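Local coordinates for protein 3-oxosteroid 1-dehydrogenase (Sterolibacterium denitrificans, PDB 7P18) that probably catalyses the FAD-dependent 1,2-dehydrogenation of 3-oxosteroids to 3-oxo-Delta(1)-steroids, passing the electrons to an acceptor, at residues A[113-118]-A[129-134]; A[63-68]-A[124-129]. One frame throughout, in Å; residues are numbered along the deposited sequence.

Overall arrangement
Both contacts involve the loop that joins strand 109-111 to strand 131-138. Interaction 1 closes this loop on itself, residues 113-118 meeting residues 129-134 where the second strand begins. Interaction 2 packs the later part of the loop, 124-129, against 63-68, the approach to helix 67-78. Along the chain the order is 63-68, 113-118, 124-129 and 129-134, with Gly129 common to both contacts. Their centres lie about 10 Å apart. A salt bridge from Arg130 to Asp65 ties them together, and Asp117 probably accepts a hydrogen bond from the backbone of Lys126. Together they connect the loop region at Tyr115, in the steroid pocket, to the start of helix 67-78.

Interaction 1 (A[113-118]-A[129-134]); sequences HRYPDY and GRTMEP. With ANB (androsta-1,4-diene-3,17-dione), chain D.
Asp117 and Arg130 cross at about a right angle and form a salt bridge, OD2 of Asp117 lying 2.7 Å from NH1 of Arg130. Carboxylate and guanidinium planes are only 22° apart, but the hydrogen bond is weak, with an N-H...O angle of 128°. The arginine chain is extended from CG to NE. This carries its CD past the carboxylate, 3.4 Å from Asp117 OD2. Both groups have further partners. Asp117 OD1 bonds to Trp54 NE1, and Arg130 NH2 forms a second salt bridge with Asp65.

Two waters fill in between the backbones. Water 1 donates to Tyr115 O and to Asp117 OD1, and accepts a weak bond from Thr131 N. Water 2 donates to Pro116 O and to Thr131 OG1, each at 2.8 Å. Thr131 OG1 in turn is bonded to Ala539 O.

The methyl of Thr131 meets the Tyr115 ring obliquely, with CG2 4.1 Å from CD2 of the tyrosine. With OG1 anti to the carbonyl carbon (chi1 -64°), the methyl faces the tyrosine while OG1 meets water 2 and Ala539 O. The Tyr115 ring runs on to the steroid. Tyr115 OH is 3.4 Å from C19 of androstadienedione, and Tyr115 CE2 is 3.8 Å from C6 of the steroid. The same hydroxyl is hydrogen-bonded to that of Tyr467. This buried loop-and-strand pair supplies Tyr115 to the steroid pocket of a flavin-dependent ketosteroid dehydrogenase.

Interaction 2 (A[63-68]-A[124-129]); sequences IKDSFD and GAKPGG
Lys126 reaches across to the 63-68 segment and gives a hydrogen bond from NZ to the backbone O of Lys64, 2.8 Å away. The donor stands 25° from the carbonyl plane, and the C=O...N angle is 144°. The lysine chain bends at chi2 (-69°) and is extended beyond it. The bend lays its carbons beside the carboxylate of Asp65, which they cross obliquely. CE of Lys126 is 3.5 Å from Asp65 OD1.

This is the more closely held part of the contact, and Asp65 is a buried residue. The ammonium charge is probably met mainly by Glu69, with which NZ forms a salt bridge. Asp65 OD1 stays 4.4 Å from NZ of Lys126, beyond salt-bridge range. Asp65 has its own partners: OD2 takes the backbone N of Asn57, and OD1 is weakly bonded by the N of Ser66. An alanine in place of Lys126 would probably leave the carbonyl of Lys64 and the carboxylate of Glu69 without this partner, and open a gap beside Asp65.

The other end is the solvent side, where exposed Ile63 and Pro127 meet through a few apolar contacts. Ile63 points its CD1 methyl at the proline ring, 3.7 Å from Pro127 CD. The same methyl, Ile63 CD1, also rests 3.6 Å from the backbone O of Gly128.

Ser66 is the N-cap of helix 67-78, so the contact lies at the start of that helix. Phe67, just past the cap, turns to helix 84-104. On the other side of the contact, 124-129 comes just before strand 131-138, placing the contact between the helix start and the strand's approach.

Interaction 1 (A[113-118]-A[129-134])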
# COMPACT_ATOMS: atom_id res chain seq x y z
N HIS A 113 -3.52 4.57 -17.33
CA HIS A 113 -4.54 4.29 -18.37
C HIS A 113 -4.68 2.79 -18.63
O HIS A 113 -5.80 2.34 -19.02
CB HIS A 113 -4.21 5.05 -19.68
CG HIS A 113 -4.18 6.53 -19.48
ND1 HIS A 113 -5.34 7.26 -19.25
CD2 HIS A 113 -3.17 7.42 -19.51
CE1 HIS A 113 -5.04 8.52 -19.10
NE2 HIS A 113 -3.71 8.65 -19.24
N ARG A 114 -3.60 2.04 -18.45
CA ARG A 114 -3.60 0.59 -18.80
C ARG A 114 -3.70 -0.31 -17.56
O ARG A 114 -3.63 -1.56 -17.72
CB ARG A 114 -2.32 0.26 -19.58
CG ARG A 114 -2.17 1.03 -20.89
CD ARG A 114 -0.75 0.90 -21.42
NE ARG A 114 -0.43 -0.49 -21.66
CZ ARG A 114 0.79 -1.00 -21.72
NH1 ARG A 114 1.86 -0.23 -21.61
NH2 ARG A 114 0.92 -2.30 -21.92
N TYR A 115 -3.82 0.26 -16.37
CA TYR A 115 -3.74 -0.51 -15.10
C TYR A 115 -5.14 -1.03 -14.80
O TYR A 115 -5.98 -0.26 -14.36
CB TYR A 115 -3.24 0.38 -13.97
CG TYR A 115 -2.53 -0.35 -12.86
CD1 TYR A 115 -2.90 -1.63 -12.45
CD2 TYR A 115 -1.50 0.28 -12.21
CE1 TYR A 115 -2.20 -2.28 -11.43
CE2 TYR A 115 -0.78 -0.36 -11.21
CZ TYR A 115 -1.14 -1.62 -10.81
OH TYR A 115 -0.37 -2.17 -9.81
N PRO A 116 -5.45 -2.32 -15.03
CA PRO A 116 -6.81 -2.81 -14.85
C PRO A 116 -7.23 -2.89 -13.38
O PRO A 116 -6.38 -3.09 -12.51
CB PRO A 116 -6.77 -4.24 -15.42
CG PRO A 116 -5.47 -4.28 -16.18
CD PRO A 116 -4.54 -3.38 -15.43
N ASP A 117 -8.54 -2.71 -13.15
CA ASP A 117 -9.15 -3.04 -11.84
C ASP A 117 -8.80 -4.50 -11.47
O ASP A 117 -8.62 -5.35 -12.36
CB ASP A 117 -10.65 -2.83 -11.88
CG ASP A 117 -11.06 -1.37 -11.94
OD1 ASP A 117 -10.20 -0.49 -11.68
OD2 ASP A 117 -12.23 -1.14 -12.24
N TYR A 118 -8.73 -4.81 -10.18
CA TYR A 118 -8.21 -6.13 -9.73
C TYR A 118 -9.20 -7.27 -9.96
O TYR A 118 -8.77 -8.42 -9.89
CB TYR A 118 -7.76 -6.02 -8.27
CG TYR A 118 -6.43 -5.31 -8.09
CD1 TYR A 118 -5.79 -4.61 -9.10
CD2 TYR A 118 -5.82 -5.34 -6.85
CE1 TYR A 118 -4.59 -3.95 -8.89
CE2 TYR A 118 -4.61 -4.70 -6.62
CZ TYR A 118 -3.97 -4.03 -7.65
OH TYR A 118 -2.79 -3.40 -7.37
N GLY A 129 -7.51 2.99 -15.99
CA GLY A 129 -7.85 4.42 -15.93
C GLY A 129 -8.45 4.84 -14.60
O GLY A 129 -8.44 6.04 -14.35
N ARG A 130 -8.99 3.93 -13.76
CA ARG A 130 -9.50 4.36 -12.42
C ARG A 130 -8.34 4.63 -11.47
O ARG A 130 -8.38 5.60 -10.71
CB ARG A 130 -10.46 3.31 -11.84
CG ARG A 130 -11.73 3.08 -12.63
CD ARG A 130 -12.67 2.17 -11.86
NE ARG A 130 -14.04 2.22 -12.35
CZ ARG A 130 -14.93 1.23 -12.24
NH1 ARG A 130 -14.63 0.06 -11.70
NH2 ARG A 130 -16.17 1.45 -12.66
N THR A 131 -7.31 3.79 -11.50
CA THR A 131 -6.04 4.00 -10.78
C THR A 131 -5.37 5.28 -11.31
O THR A 131 -5.29 5.42 -12.53
CB THR A 131 -5.11 2.80 -10.91
OG1 THR A 131 -5.70 1.65 -10.29
CG2 THR A 131 -3.76 3.10 -10.30
N MET A 132 -4.94 6.15 -10.41
CA MET A 132 -4.21 7.40 -10.69
C MET A 132 -2.93 7.44 -9.85
O MET A 132 -2.90 6.85 -8.72
CB MET A 132 -5.06 8.63 -10.38
CG MET A 132 -6.47 8.63 -11.01
SD MET A 132 -7.36 10.18 -10.68
CE MET A 132 -6.66 11.23 -11.95
N GLU A 133 -1.91 8.12 -10.38
CA GLU A 133 -0.61 8.26 -9.67
C GLU A 133 -0.07 9.68 -9.81
O GLU A 133 -0.55 10.48 -10.65
CB GLU A 133 0.35 7.22 -10.21
CG GLU A 133 0.95 7.57 -11.58
CD GLU A 133 2.18 6.74 -11.88
OE1 GLU A 133 3.00 6.49 -10.91
OE2 GLU A 133 2.29 6.29 -13.05
N PRO A 134 0.91 10.04 -8.96
CA PRO A 134 1.52 11.36 -8.99
C PRO A 134 2.55 11.56 -10.10
O PRO A 134 3.26 10.61 -10.47
CB PRO A 134 2.29 11.47 -7.67
CG PRO A 134 1.94 10.22 -6.88
CD PRO A 134 1.40 9.21 -7.85
C1 ANB D . 0.97 -1.37 -4.51
C10 ANB D . 1.30 -1.03 -5.93
C11 ANB D . 3.85 -1.32 -5.47
C12 ANB D . 5.29 -0.90 -5.80
C13 ANB D . 5.47 -0.74 -7.30
C14 ANB D . 4.48 0.33 -7.78
C15 ANB D . 4.96 0.67 -9.19
C16 ANB D . 6.50 0.58 -9.10
C17 ANB D . 6.78 -0.16 -7.80
C18 ANB D . 5.34 -2.09 -8.06
C19 ANB D . 1.14 -2.33 -6.76
C2 ANB D . -0.24 -1.25 -3.97
C3 ANB D . -1.29 -0.48 -4.65
C4 ANB D . -0.82 0.28 -5.81
C5 ANB D . 0.32 0.00 -6.46
C6 ANB D . 0.62 0.64 -7.78
C7 ANB D . 2.07 1.09 -7.92
C8 ANB D . 3.02 -0.04 -7.55
C9 ANB D . 2.76 -0.43 -6.07
O1 ANB D . -2.46 -0.46 -4.26
O2 ANB D . 7.87 -0.26 -7.29
O HOH W 1 -8.25 1.03 -13.11
O HOH W 2 -6.24 -1.12 -10.52

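Interaction 2 (A[63-68]-A[124-129])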
# COMPACT_ATOMS: atom_id res chain seq x y z
N ILE A 63 -11.34 6.27 -21.23
CA ILE A 63 -12.49 5.39 -21.50
C ILE A 63 -13.68 5.86 -20.66
O ILE A 63 -13.52 6.62 -19.68
CB ILE A 63 -12.13 3.92 -21.26
CG1 ILE A 63 -11.71 3.66 -19.80
CG2 ILE A 63 -11.07 3.48 -22.26
CD1 ILE A 63 -11.64 2.19 -19.48
N LYS A 64 -14.87 5.39 -21.00
CA LYS A 64 -16.07 5.88 -20.29
C LYS A 64 -16.27 5.08 -19.00
O LYS A 64 -16.03 3.86 -18.97
CB LYS A 64 -17.31 5.93 -21.18
CG LYS A 64 -18.19 7.18 -20.97
CD LYS A 64 -17.49 8.53 -21.28
CE LYS A 64 -18.24 9.72 -20.72
NZ LYS A 64 -17.71 11.02 -21.28
N ASP A 65 -16.74 5.78 -17.99
CA ASP A 65 -17.03 5.23 -16.64
C ASP A 65 -18.26 5.97 -16.11
O ASP A 65 -18.75 6.93 -16.76
CB ASP A 65 -15.81 5.41 -15.74
CG ASP A 65 -15.78 4.48 -14.54
OD1 ASP A 65 -16.69 3.64 -14.42
OD2 ASP A 65 -14.86 4.65 -13.70
N SER A 66 -18.77 5.53 -14.98
CA SER A 66 -19.97 6.13 -14.38
C SER A 66 -20.05 5.76 -12.92
O SER A 66 -19.55 4.69 -12.53
CB SER A 66 -21.24 5.70 -15.09
OG SER A 66 -21.47 4.32 -15.01
N PHE A 67 -20.72 6.63 -12.18
CA PHE A 67 -21.07 6.43 -10.77
C PHE A 67 -21.76 5.07 -10.61
O PHE A 67 -21.40 4.28 -9.70
CB PHE A 67 -21.95 7.59 -10.31
CG PHE A 67 -22.34 7.52 -8.86
CD1 PHE A 67 -23.45 6.80 -8.45
CD2 PHE A 67 -21.60 8.20 -7.91
CE1 PHE A 67 -23.83 6.76 -7.11
CE2 PHE A 67 -21.95 8.15 -6.57
CZ PHE A 67 -23.07 7.44 -6.18
N ASP A 68 -22.76 4.77 -11.43
CA ASP A 68 -23.55 3.53 -11.23
C ASP A 68 -22.71 2.27 -11.50
O ASP A 68 -22.87 1.27 -10.77
CB ASP A 68 -24.81 3.51 -12.08
CG ASP A 68 -25.80 2.47 -11.63
OD1 ASP A 68 -26.19 2.50 -10.44
OD2 ASP A 68 -26.08 1.58 -12.43
N GLY A 124 -19.12 -4.18 -13.51
CA GLY A 124 -18.73 -2.78 -13.29
C GLY A 124 -17.22 -2.54 -13.23
O GLY A 124 -16.82 -1.38 -12.97
N ALA A 125 -16.43 -3.56 -13.49
CA ALA A 125 -14.95 -3.50 -13.56
C ALA A 125 -14.55 -2.70 -14.79
O ALA A 125 -15.28 -2.73 -15.76
CB ALA A 125 -14.37 -4.87 -13.64
N LYS A 126 -13.41 -2.01 -14.71
CA LYS A 126 -12.82 -1.29 -15.87
C LYS A 126 -11.45 -1.88 -16.16
O LYS A 126 -10.74 -2.38 -15.27
CB LYS A 126 -12.83 0.20 -15.57
CG LYS A 126 -14.22 0.82 -15.54
CD LYS A 126 -14.90 0.87 -16.93
CE LYS A 126 -16.39 1.12 -16.80
NZ LYS A 126 -17.03 1.34 -18.13
N PRO A 127 -11.05 -1.83 -17.45
CA PRO A 127 -9.75 -2.35 -17.88
C PRO A 127 -8.55 -1.41 -17.69
O PRO A 127 -7.44 -1.80 -17.99
CB PRO A 127 -10.04 -2.65 -19.36
CG PRO A 127 -10.99 -1.58 -19.76
CD PRO A 127 -11.92 -1.41 -18.57
N GLY A 128 -8.80 -0.19 -17.21
CA GLY A 128 -7.74 0.79 -16.93
C GLY A 128 -8.33 2.10 -16.51
O GLY A 128 -9.55 2.26 -16.60
N GLY A 129 -7.51 2.99 -15.99
CA GLY A 129 -7.85 4.42 -15.93
C GLY A 129 -8.45 4.84 -14.60
O GLY A 129 -8.44 6.04 -14.35